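Local coordinates for lipolytic protein G-D-S-L family (Chitinophaga pinensis, PDB 4Q7Q) that is probably an esterase or lipase of the SGNH hydrolase superfamily, though its substrate is unknown, at residues 183-196 against 220-233. Sequence-based numbering, arbitrary orientation.
Sequences LLTLRNMVKFKHLK and NNEYPYPPAAVNLT
Asn221 turns CG roughly away from its backbone N (chi1 -156°), which lays the amide beside strand 193-196, and the first torsion of His194 (174°) swings the imidazole to Glu222. The Asn221 amide works much like a strand backbone: ND2 gives one hydrogen to His194 O at 3.0 Å, in the amide plane, and the other to Glu222 O of its own loop, while OD1 accepts from Lys196 N at 3.1 Å. Replacing Asn221 by alanine removes the amide; His194 O, Lys196 N and Glu222 O would probably lose these partners, and the loop would be held less firmly to the strand. Alongside, His194 NE2 donates in the plane of its ring to Glu222 OE1 (2.9 Å); Tyr203, from the partner strand 203-206, stacks on the imidazole. His194 N then closes on Pro224 O in a nearly straight 2.8 Å bond.

Further along, Ala229 CB sits 4.0 Å over the centre of the Phe192 ring, and Val190 CG1 makes a CH-pi contact with one face of Tyr225, whose OH is hydrogen-bonded to the backbone O of Asp134. Phe192 O, at the Tyr225 edge, is buried without a polar partner.

At the far end Leu232 CD1 packs against Leu184 CD2 and Asn188 CB, and both leucines also touch Ile246 of helix 241-257. Met189 O takes two donors from Thr233: N on a lone pair, OG1 from above the carbonyl plane at 2.9 Å. A water ties Asn231 ND2 to Arg187 O and Val190 O.

Backbone groups thus carry much of the polar chemistry, pinning two mostly irregular segments together, the second of which leads directly to Asp235, part of a possible Ser14-His238-Asp235 triad.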
# COMPACT_ATOMS: atom_id res chain seq x y z
N LEU A 183 11.23 -6.02 -8.78
CA LEU A 183 11.78 -4.67 -8.75
C LEU A 183 11.53 -3.93 -7.44
O LEU A 183 12.17 -2.91 -7.17
CB LEU A 183 11.22 -3.84 -9.91
CG LEU A 183 11.53 -4.33 -11.32
CD1 LEU A 183 10.93 -3.40 -12.36
CD2 LEU A 183 13.03 -4.46 -11.52
N LEU A 184 10.62 -4.44 -6.62
CA LEU A 184 10.19 -3.73 -5.42
C LEU A 184 10.85 -4.25 -4.15
O LEU A 184 10.20 -4.78 -3.25
CB LEU A 184 8.65 -3.74 -5.32
CG LEU A 184 7.94 -3.11 -6.52
CD1 LEU A 184 6.42 -3.14 -6.35
CD2 LEU A 184 8.43 -1.68 -6.75
N THR A 185 12.17 -4.09 -4.07
CA THR A 185 12.95 -4.66 -2.98
C THR A 185 13.30 -3.63 -1.90
O THR A 185 13.36 -2.43 -2.17
CB THR A 185 14.24 -5.27 -3.51
OG1 THR A 185 14.95 -4.29 -4.27
CG2 THR A 185 13.91 -6.44 -4.42
N LEU A 186 13.53 -4.11 -0.68
CA LEU A 186 13.89 -3.24 0.44
C LEU A 186 15.08 -2.33 0.16
O LEU A 186 15.07 -1.15 0.55
CB LEU A 186 14.18 -4.06 1.69
CG LEU A 186 12.96 -4.49 2.49
CD1 LEU A 186 13.40 -5.34 3.67
CD2 LEU A 186 12.18 -3.27 2.94
N ARG A 187 16.10 -2.86 -0.50
CA ARG A 187 17.31 -2.10 -0.77
C ARG A 187 17.03 -0.91 -1.69
O ARG A 187 17.82 0.03 -1.74
CB ARG A 187 18.39 -3.01 -1.38
CG ARG A 187 18.12 -3.43 -2.82
CD ARG A 187 19.15 -4.46 -3.31
NE ARG A 187 18.85 -5.80 -2.81
CZ ARG A 187 18.14 -6.70 -3.47
NH1 ARG A 187 17.66 -6.42 -4.68
NH2 ARG A 187 17.91 -7.89 -2.93
N ASN A 188 15.91 -0.95 -2.40
CA ASN A 188 15.59 0.11 -3.35
C ASN A 188 14.51 1.07 -2.87
O ASN A 188 14.07 1.92 -3.62
CB ASN A 188 15.19 -0.48 -4.70
CG ASN A 188 16.38 -0.92 -5.51
OD1 ASN A 188 17.42 -0.27 -5.48
ND2 ASN A 188 16.24 -2.02 -6.23
N MSE A 189 14.09 0.93 -1.62
CA MSE A 189 13.06 1.83 -1.09
C MSE A 189 13.57 3.26 -0.95
O MSE A 189 12.92 4.20 -1.40
CB MSE A 189 12.51 1.31 0.23
CG MSE A 189 11.80 -0.02 0.09
SE MSE A 189 10.18 0.18 -0.97
CE MSE A 189 10.00 -1.65 -1.65
N VAL A 190 14.74 3.42 -0.33
CA VAL A 190 15.35 4.74 -0.16
C VAL A 190 16.86 4.63 -0.39
O VAL A 190 17.44 3.57 -0.16
CB VAL A 190 15.10 5.33 1.25
CG1 VAL A 190 13.62 5.65 1.46
CG2 VAL A 190 15.62 4.38 2.34
N LYS A 191 17.49 5.71 -0.85
CA LYS A 191 18.93 5.70 -1.12
C LYS A 191 19.76 5.69 0.16
O LYS A 191 20.83 5.07 0.22
CB LYS A 191 19.34 6.90 -1.98
CG LYS A 191 18.67 6.98 -3.34
CD LYS A 191 19.14 5.88 -4.26
CE LYS A 191 18.60 6.07 -5.67
NZ LYS A 191 19.16 7.28 -6.32
N PHE A 192 19.29 6.41 1.17
CA PHE A 192 20.00 6.51 2.44
C PHE A 192 19.10 7.15 3.47
O PHE A 192 18.05 7.70 3.14
CB PHE A 192 21.29 7.34 2.31
CG PHE A 192 21.06 8.76 1.86
CD1 PHE A 192 21.07 9.08 0.51
CD2 PHE A 192 20.81 9.76 2.78
CE1 PHE A 192 20.86 10.38 0.09
CE2 PHE A 192 20.59 11.07 2.37
CZ PHE A 192 20.62 11.37 1.02
N LYS A 193 19.52 7.05 4.73
CA LYS A 193 18.91 7.78 5.82
C LYS A 193 19.98 8.74 6.33
O LYS A 193 21.10 8.33 6.60
CB LYS A 193 18.50 6.79 6.92
CG LYS A 193 17.15 7.04 7.57
CD LYS A 193 16.84 5.92 8.56
CE LYS A 193 15.58 6.16 9.37
NZ LYS A 193 15.43 5.08 10.39
N HIS A 194 19.61 10.01 6.44
CA HIS A 194 20.51 11.10 6.81
C HIS A 194 20.51 11.19 8.34
O HIS A 194 19.56 11.69 8.93
CB HIS A 194 19.96 12.37 6.16
CG HIS A 194 20.65 13.63 6.55
ND1 HIS A 194 21.93 13.94 6.14
CD2 HIS A 194 20.23 14.70 7.28
CE1 HIS A 194 22.27 15.13 6.61
NE2 HIS A 194 21.26 15.61 7.30
N LEU A 195 21.56 10.69 8.97
CA LEU A 195 21.55 10.51 10.42
C LEU A 195 22.83 10.97 11.08
O LEU A 195 23.90 10.91 10.49
CB LEU A 195 21.37 9.03 10.75
CG LEU A 195 20.11 8.34 10.23
CD1 LEU A 195 20.24 6.83 10.41
CD2 LEU A 195 18.89 8.87 10.96
N LYS A 196 22.72 11.41 12.33
CA LYS A 196 23.89 11.71 13.13
C LYS A 196 24.65 10.43 13.47
O LYS A 196 24.06 9.42 13.85
CB LYS A 196 23.51 12.46 14.41
CG LYS A 196 23.05 13.88 14.16
CD LYS A 196 22.86 14.63 15.46
CE LYS A 196 22.46 16.07 15.20
NZ LYS A 196 22.27 16.81 16.47
N ASN A 220 16.46 15.22 17.82
CA ASN A 220 17.87 15.56 17.62
C ASN A 220 18.39 15.02 16.29
O ASN A 220 19.42 14.35 16.23
CB ASN A 220 18.71 15.05 18.79
CG ASN A 220 20.17 15.48 18.71
OD1 ASN A 220 20.49 16.66 18.86
ND2 ASN A 220 21.06 14.52 18.48
N ASN A 221 17.65 15.30 15.22
CA ASN A 221 18.02 14.86 13.87
C ASN A 221 17.08 15.50 12.86
O ASN A 221 15.86 15.40 13.00
CB ASN A 221 17.93 13.33 13.77
CG ASN A 221 18.81 12.76 12.67
OD1 ASN A 221 19.81 12.09 12.95
ND2 ASN A 221 18.43 12.97 11.41
N GLU A 222 17.64 16.15 11.84
CA GLU A 222 16.86 16.69 10.74
C GLU A 222 16.09 15.56 10.06
O GLU A 222 16.38 14.39 10.31
CB GLU A 222 17.78 17.36 9.72
CG GLU A 222 18.63 18.48 10.30
CD GLU A 222 19.78 18.88 9.39
OE1 GLU A 222 20.17 18.06 8.52
OE2 GLU A 222 20.29 20.01 9.53
N TYR A 223 15.12 15.90 9.22
CA TYR A 223 14.35 14.88 8.51
C TYR A 223 15.30 13.98 7.74
O TYR A 223 16.10 14.46 6.94
CB TYR A 223 13.33 15.52 7.57
CG TYR A 223 12.43 14.49 6.91
CD1 TYR A 223 11.47 13.80 7.66
CD2 TYR A 223 12.56 14.19 5.56
CE1 TYR A 223 10.66 12.85 7.07
CE2 TYR A 223 11.74 13.24 4.97
CZ TYR A 223 10.80 12.58 5.72
OH TYR A 223 9.99 11.63 5.14
N PRO A 224 15.23 12.67 7.99
CA PRO A 224 16.30 11.78 7.51
C PRO A 224 16.18 11.35 6.04
O PRO A 224 17.06 10.66 5.54
CB PRO A 224 16.16 10.56 8.43
CG PRO A 224 14.70 10.54 8.78
CD PRO A 224 14.30 11.98 8.91
N TYR A 225 15.12 11.78 5.35
CA TYR A 225 14.98 11.46 3.93
C TYR A 225 14.89 12.72 3.06
O TYR A 225 13.81 13.05 2.57
CB TYR A 225 13.75 10.58 3.71
CG TYR A 225 13.84 9.19 4.30
CD1 TYR A 225 14.99 8.42 4.16
CD2 TYR A 225 12.77 8.64 4.99
CE1 TYR A 225 15.07 7.15 4.69
CE2 TYR A 225 12.83 7.36 5.53
CZ TYR A 225 13.99 6.62 5.38
OH TYR A 225 14.06 5.34 5.90
N PRO A 226 16.02 13.41 2.85
CA PRO A 226 16.02 14.56 1.94
C PRO A 226 15.72 14.09 0.51
O PRO A 226 15.70 12.89 0.28
CB PRO A 226 17.46 15.10 2.07
CG PRO A 226 18.26 13.93 2.51
CD PRO A 226 17.35 13.14 3.40
N PRO A 227 15.47 15.03 -0.42
CA PRO A 227 15.13 14.66 -1.80
C PRO A 227 16.07 13.63 -2.44
O PRO A 227 15.60 12.74 -3.15
CB PRO A 227 15.24 15.99 -2.54
CG PRO A 227 14.82 16.99 -1.53
CD PRO A 227 15.37 16.49 -0.21
N ALA A 228 17.37 13.73 -2.17
CA ALA A 228 18.36 12.82 -2.74
C ALA A 228 18.16 11.37 -2.30
O ALA A 228 18.72 10.45 -2.90
CB ALA A 228 19.76 13.29 -2.40
N ALA A 229 17.36 11.16 -1.26
CA ALA A 229 17.15 9.82 -0.72
C ALA A 229 16.04 9.05 -1.44
O ALA A 229 15.90 7.84 -1.25
CB ALA A 229 16.86 9.88 0.78
N VAL A 230 15.27 9.74 -2.28
CA VAL A 230 14.13 9.12 -2.94
C VAL A 230 14.57 8.00 -3.88
O VAL A 230 15.49 8.15 -4.66
CB VAL A 230 13.31 10.17 -3.73
CG1 VAL A 230 12.18 9.50 -4.51
CG2 VAL A 230 12.74 11.22 -2.78
N ASN A 231 13.92 6.84 -3.77
CA ASN A 231 14.12 5.80 -4.77
C ASN A 231 12.76 5.22 -5.18
O ASN A 231 12.07 5.84 -5.99
CB ASN A 231 15.09 4.72 -4.27
CG ASN A 231 15.60 3.83 -5.39
OD1 ASN A 231 15.00 3.75 -6.46
ND2 ASN A 231 16.73 3.16 -5.15
N LEU A 232 12.38 4.07 -4.65
CA LEU A 232 11.03 3.55 -4.91
C LEU A 232 9.98 4.24 -4.04
O LEU A 232 8.79 4.21 -4.37
CB LEU A 232 10.96 2.05 -4.67
CG LEU A 232 11.71 1.16 -5.66
CD1 LEU A 232 11.56 -0.28 -5.21
CD2 LEU A 232 11.15 1.36 -7.06
N THR A 233 10.43 4.80 -2.92
CA THR A 233 9.58 5.58 -2.02
C THR A 233 10.25 6.92 -1.73
O THR A 233 11.45 7.09 -1.99
CB THR A 233 9.37 4.88 -0.65
OG1 THR A 233 10.59 4.87 0.10
CG2 THR A 233 8.83 3.47 -0.84
O HOH W 1 18.16 2.40 -2.83